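Local coordinates for protein putative histidinol-phosphate aminotransferase (Erwinia carotovora atroseptica, PDB 3LY1) that binds pyridoxal 5'-phosphate and is probably an aminotransferase, perhaps acting on histidinol phosphate, at residues Ile177-Ala181 / Phe191-Ser195; Tyr182-Asp188 / Glu291-Val295; Ser70-Gly76 / Arg221-Ala227; Ser78-Arg82 / Tyr102-Phe108. All blocks are in the same frame, centred on the assembly; numbering follows the deposited sequence.

Interaction 1: residues Ile177-Ala181 / Phe191-Ser195. With PLP (pyridoxal-5'-phosphate), chain E.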
# COMPACT_ATOMS: atom_id res chain seq x y z
N ILE A 177 -17.12 -4.06 -11.62
CA ILE A 177 -15.80 -4.45 -11.13
C ILE A 177 -15.73 -5.98 -11.24
O ILE A 177 -16.50 -6.69 -10.60
CB ILE A 177 -15.58 -4.04 -9.67
CG1 ILE A 177 -15.72 -2.52 -9.44
CG2 ILE A 177 -14.21 -4.55 -9.15
CD1 ILE A 177 -15.87 -2.12 -7.96
N VAL A 178 -14.77 -6.48 -12.01
CA VAL A 178 -14.61 -7.89 -12.23
C VAL A 178 -13.27 -8.31 -11.64
O VAL A 178 -12.22 -7.81 -12.05
CB VAL A 178 -14.66 -8.30 -13.75
CG1 VAL A 178 -14.69 -9.81 -13.91
CG2 VAL A 178 -15.88 -7.65 -14.47
N ASP A 179 -13.33 -9.21 -10.65
CA ASP A 179 -12.19 -9.58 -9.81
C ASP A 179 -11.73 -10.96 -10.23
O ASP A 179 -12.37 -11.96 -9.91
CB ASP A 179 -12.60 -9.48 -8.31
CG ASP A 179 -11.46 -9.76 -7.34
OD1 ASP A 179 -10.40 -10.36 -7.77
OD2 ASP A 179 -11.64 -9.40 -6.11
N GLU A 180 -10.62 -11.00 -10.97
CA GLU A 180 -10.10 -12.24 -11.50
C GLU A 180 -8.85 -12.70 -10.78
O GLU A 180 -7.94 -13.25 -11.40
CB GLU A 180 -9.86 -12.07 -12.99
CG GLU A 180 -11.19 -11.78 -13.77
CD GLU A 180 -11.04 -11.71 -15.30
OE1 GLU A 180 -9.92 -11.91 -15.86
OE2 GLU A 180 -12.09 -11.45 -15.95
N ALA A 181 -8.81 -12.49 -9.45
CA ALA A 181 -7.71 -12.93 -8.59
C ALA A 181 -7.27 -14.35 -8.92
O ALA A 181 -6.08 -14.60 -9.04
CB ALA A 181 -8.13 -12.83 -7.10
N PHE A 191 -15.28 -20.23 -19.06
CA PHE A 191 -14.65 -19.06 -18.45
C PHE A 191 -13.82 -18.31 -19.49
O PHE A 191 -13.06 -18.93 -20.24
CB PHE A 191 -13.71 -19.44 -17.29
CG PHE A 191 -12.92 -18.25 -16.76
CD1 PHE A 191 -13.46 -17.42 -15.81
CD2 PHE A 191 -11.68 -17.93 -17.26
CE1 PHE A 191 -12.76 -16.32 -15.34
CE2 PHE A 191 -10.96 -16.83 -16.82
CZ PHE A 191 -11.51 -16.01 -15.84
N ARG A 192 -13.96 -16.99 -19.47
CA ARG A 192 -13.17 -16.08 -20.30
C ARG A 192 -12.78 -14.85 -19.47
O ARG A 192 -13.62 -14.29 -18.77
CB ARG A 192 -13.99 -15.63 -21.53
CG ARG A 192 -13.56 -16.26 -22.84
CD ARG A 192 -14.68 -16.55 -23.83
NE ARG A 192 -15.87 -15.70 -23.85
CZ ARG A 192 -17.08 -16.17 -24.16
NH1 ARG A 192 -17.22 -17.46 -24.41
NH2 ARG A 192 -18.15 -15.39 -24.18
N SER A 193 -11.51 -14.43 -19.54
CA SER A 193 -11.13 -13.13 -18.94
C SER A 193 -11.89 -12.00 -19.65
O SER A 193 -12.16 -12.04 -20.87
CB SER A 193 -9.62 -12.85 -18.99
OG SER A 193 -9.34 -11.54 -18.50
N ILE A 194 -12.30 -11.00 -18.86
CA ILE A 194 -13.00 -9.85 -19.38
C ILE A 194 -12.05 -8.88 -20.06
O ILE A 194 -12.48 -7.94 -20.71
CB ILE A 194 -13.82 -9.16 -18.27
CG1 ILE A 194 -14.98 -8.34 -18.87
CG2 ILE A 194 -12.94 -8.30 -17.31
CD1 ILE A 194 -16.13 -9.20 -19.30
N SER A 195 -10.76 -9.10 -19.89
CA SER A 195 -9.74 -8.21 -20.42
C SER A 195 -9.90 -7.73 -21.88
O SER A 195 -9.73 -6.53 -22.15
CB SER A 195 -8.35 -8.83 -20.23
OG SER A 195 -7.36 -7.84 -20.46
N1 PLP E . -9.97 -10.67 -4.49
C2 PLP E . -10.29 -11.94 -4.06
C2A PLP E . -11.44 -12.66 -4.72
C3 PLP E . -9.55 -12.49 -3.01
O3 PLP E . -9.88 -13.74 -2.57
C4 PLP E . -8.51 -11.76 -2.41
C4A PLP E . -7.62 -12.39 -1.37
O4A PLP E . -8.20 -12.93 -0.45
C5 PLP E . -8.20 -10.46 -2.86
C6 PLP E . -8.97 -9.94 -3.90
C5A PLP E . -7.10 -9.62 -2.25
O4P PLP E . -5.78 -10.18 -2.38
P PLP E . -4.50 -9.24 -2.50
O1P PLP E . -4.67 -7.95 -1.76
O2P PLP E . -4.37 -9.06 -3.99
O3P PLP E . -3.41 -10.14 -1.93
O HOH W 1 -14.22 -13.05 -16.20
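Hydrogen bonds dominate this contact, and the carboxylate of Glu180 receives both that cross between the segments directly. Its OE1 accepts from Ser193 OG at 2.7 Å and its OE2 from the backbone N of Ile194 at 3.0 Å, each oxygen using the syn lone pair, so the forked end of the acid faces the chain squarely. An extended side chain (chi2 -175°) carries the carboxylate across. One water donates both to OE2 and to Arg192 O, adding a bridged link beside the direct ones. Ser193 OG also accepts from Ser195 N (3.1 Å), a capping bond at the turn into helix 195-199.

In the mixed sheet of this PLP-dependent aminotransferase fold, strand 174-179 ends where the cofactor sits, and neighbouring residues serve different sides. Asp179 accepts from the pyridine N1 of PLP through OD2 (2.7 Å), an arrangement expected to favour a protonated ring nitrogen. Its OD1 takes the N-H of Ala181 in an Asx turn, which helps fix the carboxylate's rotation, while Tyr146 also bonds OD2.

Apolar packing is slighter: Ile194 CG2 lies 4.0 Å from Val178 CB, the two side chains crossing nearly at right angles, and the Phe191 ring lies obliquely by Glu180 CD.

Interaction 2: residues Tyr182-Asp188 / Glu291-Val295. With PLP (pyridoxal-5'-phosphate), chain E.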
# COMPACT_ATOMS: atom_id res chain seq x y z
N TYR A 182 -8.22 -15.27 -9.08
CA TYR A 182 -7.88 -16.70 -9.23
C TYR A 182 -7.91 -17.24 -10.66
O TYR A 182 -7.93 -18.47 -10.86
CB TYR A 182 -8.78 -17.56 -8.33
CG TYR A 182 -8.74 -17.16 -6.86
CD1 TYR A 182 -7.72 -17.57 -6.02
CD2 TYR A 182 -9.72 -16.35 -6.33
CE1 TYR A 182 -7.68 -17.14 -4.68
CE2 TYR A 182 -9.69 -15.95 -5.00
CZ TYR A 182 -8.67 -16.34 -4.18
OH TYR A 182 -8.64 -15.91 -2.86
N ALA A 183 -7.95 -16.36 -11.65
CA ALA A 183 -8.34 -16.75 -13.02
C ALA A 183 -7.35 -17.70 -13.70
O ALA A 183 -7.76 -18.57 -14.45
CB ALA A 183 -8.57 -15.53 -13.89
N GLU A 184 -6.06 -17.61 -13.39
CA GLU A 184 -5.09 -18.49 -14.04
C GLU A 184 -5.18 -19.99 -13.66
O GLU A 184 -4.65 -20.85 -14.36
CB GLU A 184 -3.66 -17.98 -13.82
CG GLU A 184 -3.36 -16.63 -14.52
CD GLU A 184 -3.73 -15.38 -13.70
OE1 GLU A 184 -4.41 -15.48 -12.66
OE2 GLU A 184 -3.34 -14.27 -14.13
N PHE A 185 -5.88 -20.30 -12.58
CA PHE A 185 -6.10 -21.68 -12.17
C PHE A 185 -7.23 -22.36 -12.95
O PHE A 185 -7.40 -23.57 -12.84
CB PHE A 185 -6.46 -21.72 -10.69
CG PHE A 185 -5.35 -21.30 -9.77
CD1 PHE A 185 -4.24 -22.09 -9.60
CD2 PHE A 185 -5.46 -20.14 -9.02
CE1 PHE A 185 -3.22 -21.71 -8.74
CE2 PHE A 185 -4.46 -19.76 -8.16
CZ PHE A 185 -3.32 -20.54 -8.02
N VAL A 186 -8.03 -21.57 -13.69
CA VAL A 186 -9.30 -22.06 -14.23
C VAL A 186 -9.08 -23.13 -15.31
O VAL A 186 -8.18 -23.00 -16.14
CB VAL A 186 -10.19 -20.91 -14.81
CG1 VAL A 186 -11.36 -21.51 -15.58
CG2 VAL A 186 -10.73 -19.93 -13.68
N ASN A 187 -9.88 -24.19 -15.26
CA ASN A 187 -9.89 -25.22 -16.33
C ASN A 187 -11.16 -25.15 -17.20
O ASN A 187 -11.16 -25.56 -18.32
CB ASN A 187 -9.75 -26.62 -15.70
CG ASN A 187 -8.31 -26.90 -15.25
OD1 ASN A 187 -7.41 -26.96 -16.08
ND2 ASN A 187 -8.10 -27.00 -13.94
N ASP A 188 -12.24 -24.61 -16.65
CA ASP A 188 -13.53 -24.59 -17.35
C ASP A 188 -13.45 -23.71 -18.62
O ASP A 188 -13.18 -22.52 -18.52
CB ASP A 188 -14.58 -24.05 -16.38
CG ASP A 188 -16.01 -24.30 -16.83
OD1 ASP A 188 -16.27 -24.24 -18.05
OD2 ASP A 188 -16.88 -24.51 -15.94
N GLU A 291 -12.37 -23.99 -9.46
CA GLU A 291 -11.63 -23.43 -10.57
C GLU A 291 -10.49 -22.50 -10.10
O GLU A 291 -9.74 -21.98 -10.94
CB GLU A 291 -12.58 -22.65 -11.48
CG GLU A 291 -13.63 -23.52 -12.09
CD GLU A 291 -13.08 -24.61 -13.01
OE1 GLU A 291 -12.01 -24.43 -13.62
OE2 GLU A 291 -13.73 -25.67 -13.11
N GLY A 292 -10.40 -22.32 -8.78
CA GLY A 292 -9.33 -21.58 -8.11
C GLY A 292 -8.39 -22.53 -7.36
O GLY A 292 -8.22 -23.67 -7.77
N ASN A 293 -7.80 -22.06 -6.26
CA ASN A 293 -6.87 -22.86 -5.44
C ASN A 293 -7.49 -23.22 -4.07
O ASN A 293 -6.81 -23.23 -3.04
CB ASN A 293 -5.49 -22.16 -5.33
CG ASN A 293 -5.53 -20.81 -4.61
OD1 ASN A 293 -6.60 -20.27 -4.34
ND2 ASN A 293 -4.34 -20.27 -4.29
N PHE A 294 -8.79 -23.51 -4.09
CA PHE A 294 -9.54 -23.89 -2.89
C PHE A 294 -10.82 -24.64 -3.28
O PHE A 294 -11.25 -24.56 -4.43
CB PHE A 294 -9.93 -22.66 -2.06
CG PHE A 294 -10.64 -21.57 -2.88
CD1 PHE A 294 -9.90 -20.63 -3.58
CD2 PHE A 294 -12.02 -21.50 -2.92
CE1 PHE A 294 -10.52 -19.64 -4.33
CE2 PHE A 294 -12.67 -20.50 -3.65
CZ PHE A 294 -11.91 -19.58 -4.37
N VAL A 295 -11.42 -25.36 -2.32
CA VAL A 295 -12.62 -26.14 -2.59
C VAL A 295 -13.63 -25.81 -1.51
O VAL A 295 -13.28 -25.68 -0.29
CB VAL A 295 -12.32 -27.68 -2.61
CG1 VAL A 295 -13.65 -28.55 -2.69
CG2 VAL A 295 -11.36 -28.05 -3.73
N1 PLP E . -9.97 -10.67 -4.49
C2 PLP E . -10.29 -11.94 -4.06
C2A PLP E . -11.44 -12.66 -4.72
C3 PLP E . -9.55 -12.49 -3.01
O3 PLP E . -9.88 -13.74 -2.57
C4 PLP E . -8.51 -11.76 -2.41
C4A PLP E . -7.62 -12.39 -1.37
O4A PLP E . -8.20 -12.93 -0.45
C5 PLP E . -8.20 -10.46 -2.86
C6 PLP E . -8.97 -9.94 -3.90
C5A PLP E . -7.10 -9.62 -2.25
O4P PLP E . -5.78 -10.18 -2.38
P PLP E . -4.50 -9.24 -2.50
O1P PLP E . -4.67 -7.95 -1.76
O2P PLP E . -4.37 -9.06 -3.99
O3P PLP E . -3.41 -10.14 -1.93
O HOH W 2 -10.63 -26.96 -12.17
O HOH W 3 -16.47 -25.39 -13.39
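Two aromatic rings, Tyr182 and Phe294, meet in a T-shaped stack: the edge of Phe294 points at the face of Tyr182, with planes 74° apart and centroids separated by 5.0 Å. The atom doing the touching is Phe294 CE1, poised over the middle of the tyrosine ring. Phe294 reaches this place because its CG lies between the backbone N and carbonyl carbon (chi1 52°).

Phe185 and Asn293 meet in a flatter manner. The amide leans only 26° from the ring plane and stacks on it, while Asn293 CB makes a CH-pi contact 3.9 Å from the ring centroid. Asn293 ND2 is bonded to Asn24 O, but the buried OD1, lying 3.3 Å from Tyr182 CE1, has no hydrogen-bonding partner.

Farther along, Glu291 bends at chi2 and turns its carboxylate toward the loop backbone. OE1 accepts from Asn187 N at 2.7 Å, nearly along its C-O direction, and from Asp188 N at 3.0 Å, from above the carboxylate plane. A water donates to both Glu291 OE2 and Asp188 OD2, mediating between two like charges; Asp188 OD2 also forms a salt bridge with Arg190.

At the opposite end, Tyr182 OH hydrogen-bonds PLP O3 at 2.5 Å, near the plane of the tyrosine ring. A tyrosine at the cofactor's phenolic oxygen is a familiar feature of aminotransferase active sites in this fold.

Interaction 3: residues Ser70-Gly76 / Arg221-Ala227. With PLP (pyridoxal-5'-phosphate), chain E; EDO (1,2-ethanediol), chain H.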
# COMPACT_ATOMS: atom_id res chain seq x y z
N SER A 70 -4.05 2.85 -18.92
CA SER A 70 -5.08 1.88 -18.60
C SER A 70 -4.67 0.90 -17.49
O SER A 70 -5.42 -0.04 -17.18
CB SER A 70 -5.48 1.12 -19.89
OG SER A 70 -6.46 1.86 -20.61
N ILE A 71 -3.49 1.09 -16.91
CA ILE A 71 -3.01 0.28 -15.77
C ILE A 71 -2.84 1.16 -14.52
O ILE A 71 -2.23 2.22 -14.57
CB ILE A 71 -1.67 -0.42 -16.11
CG1 ILE A 71 -1.84 -1.35 -17.29
CG2 ILE A 71 -1.08 -1.25 -14.88
CD1 ILE A 71 -3.01 -2.37 -17.12
N LEU A 72 -3.38 0.71 -13.38
CA LEU A 72 -3.06 1.27 -12.07
C LEU A 72 -2.50 0.20 -11.17
O LEU A 72 -3.20 -0.76 -10.84
CB LEU A 72 -4.28 1.87 -11.36
CG LEU A 72 -4.06 2.56 -10.02
CD1 LEU A 72 -3.30 3.87 -10.17
CD2 LEU A 72 -5.43 2.86 -9.38
N LEU A 73 -1.23 0.36 -10.78
CA LEU A 73 -0.59 -0.56 -9.85
C LEU A 73 -1.00 -0.24 -8.44
O LEU A 73 -1.10 0.94 -8.04
CB LEU A 73 0.95 -0.49 -9.98
CG LEU A 73 1.67 -1.30 -11.05
CD1 LEU A 73 3.02 -0.62 -11.29
CD2 LEU A 73 1.80 -2.79 -10.70
N THR A 74 -1.26 -1.29 -7.67
CA THR A 74 -1.79 -1.15 -6.33
C THR A 74 -1.11 -2.16 -5.42
O THR A 74 -0.44 -3.15 -5.89
CB THR A 74 -3.37 -1.32 -6.25
OG1 THR A 74 -3.75 -2.65 -6.64
CG2 THR A 74 -4.18 -0.27 -7.15
N ALA A 75 -1.19 -1.89 -4.13
CA ALA A 75 -0.56 -2.79 -3.13
C ALA A 75 -1.50 -3.94 -2.83
O ALA A 75 -2.33 -3.88 -1.91
CB ALA A 75 -0.14 -2.03 -1.86
N GLY A 76 -1.42 -4.95 -3.68
CA GLY A 76 -2.41 -6.02 -3.79
C GLY A 76 -3.70 -5.54 -4.42
O GLY A 76 -3.93 -4.34 -4.51
N ARG A 221 2.59 -7.91 -1.84
CA ARG A 221 1.66 -6.81 -2.05
C ARG A 221 1.79 -6.11 -3.42
O ARG A 221 2.14 -4.93 -3.52
CB ARG A 221 1.72 -5.79 -0.87
CG ARG A 221 1.90 -6.44 0.51
CD ARG A 221 0.80 -7.46 0.84
NE ARG A 221 -0.56 -6.90 0.70
CZ ARG A 221 -1.53 -7.44 -0.04
NH1 ARG A 221 -1.33 -8.59 -0.67
NH2 ARG A 221 -2.72 -6.85 -0.11
N VAL A 222 1.49 -6.86 -4.48
CA VAL A 222 1.47 -6.32 -5.82
C VAL A 222 0.20 -6.76 -6.52
O VAL A 222 -0.04 -7.94 -6.70
CB VAL A 222 2.72 -6.75 -6.67
CG1 VAL A 222 2.77 -5.95 -7.99
CG2 VAL A 222 4.06 -6.61 -5.89
N GLY A 223 -0.64 -5.80 -6.89
CA GLY A 223 -1.78 -6.06 -7.73
C GLY A 223 -1.97 -4.89 -8.67
O GLY A 223 -1.14 -3.98 -8.70
N TYR A 224 -3.05 -4.92 -9.45
CA TYR A 224 -3.31 -3.86 -10.41
C TYR A 224 -4.77 -3.86 -10.88
O TYR A 224 -5.51 -4.85 -10.68
CB TYR A 224 -2.33 -3.90 -11.61
CG TYR A 224 -2.38 -5.15 -12.44
CD1 TYR A 224 -1.75 -6.31 -12.03
CD2 TYR A 224 -3.06 -5.18 -13.65
CE1 TYR A 224 -1.77 -7.46 -12.80
CE2 TYR A 224 -3.12 -6.34 -14.42
CZ TYR A 224 -2.46 -7.47 -14.01
OH TYR A 224 -2.51 -8.61 -14.78
N ALA A 225 -5.18 -2.71 -11.42
CA ALA A 225 -6.45 -2.56 -12.14
C ALA A 225 -6.17 -2.32 -13.64
O ALA A 225 -5.15 -1.71 -14.03
CB ALA A 225 -7.29 -1.44 -11.55
N VAL A 226 -7.07 -2.83 -14.47
CA VAL A 226 -7.10 -2.56 -15.91
C VAL A 226 -8.44 -1.91 -16.25
O VAL A 226 -9.51 -2.40 -15.82
CB VAL A 226 -6.86 -3.83 -16.74
CG1 VAL A 226 -6.59 -3.44 -18.22
CG2 VAL A 226 -5.73 -4.70 -16.12
N ALA A 227 -8.41 -0.76 -16.92
CA ALA A 227 -9.66 -0.10 -17.29
C ALA A 227 -9.40 0.95 -18.36
O ALA A 227 -8.25 1.21 -18.71
CB ALA A 227 -10.30 0.54 -16.06
N1 PLP E . -9.97 -10.67 -4.49
C2 PLP E . -10.29 -11.94 -4.06
C2A PLP E . -11.44 -12.66 -4.72
C3 PLP E . -9.55 -12.49 -3.01
O3 PLP E . -9.88 -13.74 -2.57
C4 PLP E . -8.51 -11.76 -2.41
C4A PLP E . -7.62 -12.39 -1.37
O4A PLP E . -8.20 -12.93 -0.45
C5 PLP E . -8.20 -10.46 -2.86
C6 PLP E . -8.97 -9.94 -3.90
C5A PLP E . -7.10 -9.62 -2.25
O4P PLP E . -5.78 -10.18 -2.38
P PLP E . -4.50 -9.24 -2.50
O1P PLP E . -4.67 -7.95 -1.76
O2P PLP E . -4.37 -9.06 -3.99
O3P PLP E . -3.41 -10.14 -1.93
C1 EDO H . -0.32 -10.72 -13.66
O1 EDO H . -1.69 -11.09 -13.75
C2 EDO H . 0.27 -10.73 -15.06
O2 EDO H . 0.62 -12.07 -15.37
O HOH W 4 -2.20 -4.09 0.69
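Ile71 and Val226 lie side by side on one face of an antiparallel strand pair, the isoleucine's CD1 reaching across to Val226 CG2 at 3.7 Å. Farther along this face, Leu73 CD2 settles against the CB of Tyr224 and the CG1 of Val222. The tyrosine ring itself leads away from the strand partner toward His64, to which its OH is bonded. Helix 50-63 packs over Leu73.

The other face has a lower profile. Leu72 and Ala225 meet through their CB atoms, and helix 229-235 covers them with Met235. Next comes Gly223, whose bare CA lies close against the turning chain of Ala75 and Gly76. Gly76 CA in turn lies over one face of the Arg221 guanidinium.

Regular backbone bonds join Leu72 to Ala225 and Thr74 to Gly223, while Ser70 holds Ala227 through its O and its OG, the latter donating to Ala227 O at 2.7 Å. Thr74 OG1 donates to Gly76 O, bracing the inverse gamma turn centred on Ala75.

Bends at chi2 and chi3 fold Arg221 back toward the cofactor. NH2 donates almost straight to PLP O1P (2.8 Å, 176°) and NH1 to O3P at 2.9 Å; water 2.9 Å from NH2 connects it to Ala75 O. With the phosphate at the guanidinium edge, the two directed bonds, with a further one from NH1 to Ala218 O, restrict the guanidinium's rotation, and its positive charge probably offsets part of the phosphate's negative charge at the sheet's end.

Interaction 4: residues Ser78-Arg82 / Tyr102-Phe108. With PLP (pyridoxal-5'-phosphate), chain E; EDO (1,2-ethanediol), chain L; EDO (1,2-ethanediol), chain G.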
# COMPACT_ATOMS: atom_id res chain seq x y z
N SER A 78 -6.44 -5.83 -2.95
CA SER A 78 -7.24 -5.30 -1.81
C SER A 78 -7.40 -3.78 -1.96
O SER A 78 -8.50 -3.24 -1.81
CB SER A 78 -6.59 -5.63 -0.45
OG SER A 78 -6.38 -7.03 -0.22
N GLU A 79 -6.30 -3.11 -2.29
CA GLU A 79 -6.29 -1.66 -2.49
C GLU A 79 -7.00 -1.22 -3.76
O GLU A 79 -7.63 -0.17 -3.78
CB GLU A 79 -4.88 -1.06 -2.39
CG GLU A 79 -4.29 -1.10 -0.95
CD GLU A 79 -5.00 -0.21 0.08
OE1 GLU A 79 -5.97 0.54 -0.23
OE2 GLU A 79 -4.54 -0.24 1.26
N GLY A 80 -6.99 -2.07 -4.77
CA GLY A 80 -7.80 -1.89 -5.99
C GLY A 80 -9.29 -1.90 -5.78
O GLY A 80 -10.01 -1.04 -6.30
N ILE A 81 -9.76 -2.82 -4.93
CA ILE A 81 -11.18 -2.90 -4.62
C ILE A 81 -11.60 -1.63 -3.89
O ILE A 81 -12.60 -1.01 -4.25
CB ILE A 81 -11.53 -4.13 -3.75
CG1 ILE A 81 -11.15 -5.42 -4.46
CG2 ILE A 81 -13.04 -4.06 -3.37
CD1 ILE A 81 -11.02 -6.70 -3.55
N ARG A 82 -10.81 -1.24 -2.88
CA ARG A 82 -11.05 0.02 -2.16
C ARG A 82 -11.11 1.22 -3.09
O ARG A 82 -12.07 1.97 -3.07
CB ARG A 82 -10.02 0.25 -1.04
CG ARG A 82 -10.43 1.46 -0.16
CD ARG A 82 -9.34 1.89 0.84
NE ARG A 82 -8.08 2.07 0.15
CZ ARG A 82 -7.78 3.09 -0.63
NH1 ARG A 82 -8.65 4.09 -0.86
NH2 ARG A 82 -6.63 3.09 -1.24
N TYR A 102 -16.73 -12.45 -2.03
CA TYR A 102 -15.64 -11.83 -1.29
C TYR A 102 -16.12 -10.51 -0.66
O TYR A 102 -16.64 -9.64 -1.37
CB TYR A 102 -14.44 -11.60 -2.21
CG TYR A 102 -13.19 -11.19 -1.48
CD1 TYR A 102 -12.59 -12.03 -0.52
CD2 TYR A 102 -12.60 -9.96 -1.72
CE1 TYR A 102 -11.45 -11.65 0.15
CE2 TYR A 102 -11.47 -9.56 -1.04
CZ TYR A 102 -10.89 -10.41 -0.12
OH TYR A 102 -9.73 -10.03 0.53
N GLY A 103 -15.96 -10.40 0.67
CA GLY A 103 -16.62 -9.35 1.46
C GLY A 103 -16.07 -7.94 1.37
O GLY A 103 -16.69 -7.00 1.89
N ASP A 104 -14.93 -7.76 0.75
CA ASP A 104 -14.32 -6.41 0.69
C ASP A 104 -15.16 -5.40 -0.05
O ASP A 104 -15.12 -4.25 0.29
CB ASP A 104 -12.94 -6.43 0.05
CG ASP A 104 -11.85 -6.90 1.01
OD1 ASP A 104 -12.17 -7.45 2.09
OD2 ASP A 104 -10.66 -6.71 0.68
N GLY A 105 -15.89 -5.81 -1.08
CA GLY A 105 -16.75 -4.88 -1.78
C GLY A 105 -17.81 -4.29 -0.85
O GLY A 105 -17.94 -3.07 -0.74
N GLU A 106 -18.55 -5.16 -0.17
CA GLU A 106 -19.56 -4.74 0.81
C GLU A 106 -18.96 -3.82 1.91
O GLU A 106 -19.57 -2.80 2.31
CB GLU A 106 -20.24 -5.98 1.41
CG GLU A 106 -20.96 -5.74 2.67
CD GLU A 106 -21.76 -6.95 3.14
OE1 GLU A 106 -21.40 -8.10 2.85
OE2 GLU A 106 -22.76 -6.73 3.84
N HIS A 107 -17.80 -4.22 2.41
CA HIS A 107 -17.07 -3.51 3.46
C HIS A 107 -16.82 -2.05 3.09
O HIS A 107 -17.16 -1.14 3.87
CB HIS A 107 -15.75 -4.24 3.76
CG HIS A 107 -14.83 -3.51 4.69
ND1 HIS A 107 -14.93 -3.59 6.06
CD2 HIS A 107 -13.75 -2.72 4.44
CE1 HIS A 107 -13.99 -2.84 6.61
NE2 HIS A 107 -13.26 -2.30 5.65
N PHE A 108 -16.22 -1.82 1.92
CA PHE A 108 -15.93 -0.47 1.47
C PHE A 108 -17.20 0.24 1.03
O PHE A 108 -17.33 1.48 1.17
CB PHE A 108 -14.84 -0.46 0.37
CG PHE A 108 -13.50 -0.99 0.84
CD1 PHE A 108 -12.79 -0.33 1.84
CD2 PHE A 108 -12.97 -2.13 0.31
CE1 PHE A 108 -11.59 -0.85 2.31
CE2 PHE A 108 -11.75 -2.61 0.76
CZ PHE A 108 -11.09 -1.97 1.76
N1 PLP E . -9.97 -10.67 -4.49
C2 PLP E . -10.29 -11.94 -4.06
C2A PLP E . -11.44 -12.66 -4.72
C3 PLP E . -9.55 -12.49 -3.01
O3 PLP E . -9.88 -13.74 -2.57
C4 PLP E . -8.51 -11.76 -2.41
C4A PLP E . -7.62 -12.39 -1.37
O4A PLP E . -8.20 -12.93 -0.45
C5 PLP E . -8.20 -10.46 -2.86
C6 PLP E . -8.97 -9.94 -3.90
C5A PLP E . -7.10 -9.62 -2.25
O4P PLP E . -5.78 -10.18 -2.38
P PLP E . -4.50 -9.24 -2.50
O1P PLP E . -4.67 -7.95 -1.76
O2P PLP E . -4.37 -9.06 -3.99
O3P PLP E . -3.41 -10.14 -1.93
C1 EDO L . -19.25 -7.26 6.03
O1 EDO L . -19.08 -5.86 5.75
C2 EDO L . -17.97 -7.95 5.59
O2 EDO L . -17.91 -7.89 4.17
C1 EDO G . -20.32 -10.64 0.62
O1 EDO G . -20.24 -9.25 0.99
C2 EDO G . -20.09 -11.63 1.78
O2 EDO G . -20.69 -12.93 1.48
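Ile81 and Tyr102 touch beside PLP, where helix 76-88 and the chain entering helix 104-111 line the cofactor pocket of this aminotransferase fold. The short helical segments run 45° apart, with axes 9.7 Å from each other at closest approach.

Ile81 splits its duties between two branches. With CG1 anti to the carbonyl carbon (chi1 -60°), CD1 extends to the edge of the Tyr102 ring, 3.8 Å from CE2, and also approaches PLP C6. CG2 instead rests against the backbone of Gly105 and touches Phe108 CD2. Tyr102 turns one face to the cofactor, PLP C3 lying above the ring centre, while Ile81 CD1 meets its edge.

Arg82 lays its aliphatic part over Phe108. Its CB makes a CH-pi contact 3.7 Å from the ring centroid, while His107 CD2 borders the opposite face. The arginine runs extended through chi2 before bending at chi3 (52°), which carries the guanidinium, almost perpendicular to the phenyl ring, back to Glu79. There NE and NH2 both grip OE1 in a side-on salt bridge. Val239 of the second subunit packs on Phe108, bringing the dimer interface to this contact.

At the start of the helical segment, Ser78 binds one phosphate oxygen twice, PLP O1P accepting from Ser78 OG and, at 3.0 Å, from Ser78 N.

Overall arrangement
From the N terminus, strand 71-74 opens the long loop of interaction 3 and leads directly into helix 76-88, so interaction 4 begins at once. That contact closes first, when the chain returns at residues 102-108. Interaction 1 opens at the end of strand 174-179, and interaction 2 begins before residues 191-195 close it, so these two cross. Residues 221-227 then complete interaction 3, whose span encloses interactions 1 and 4 but crosses interaction 2. The latter closes last, at residues 291-295, tying the loop after strand 174-179 to the short antiparallel sheet. Together the contacts join the mixed sheet's edge, its central strand and flanking helices around one PLP.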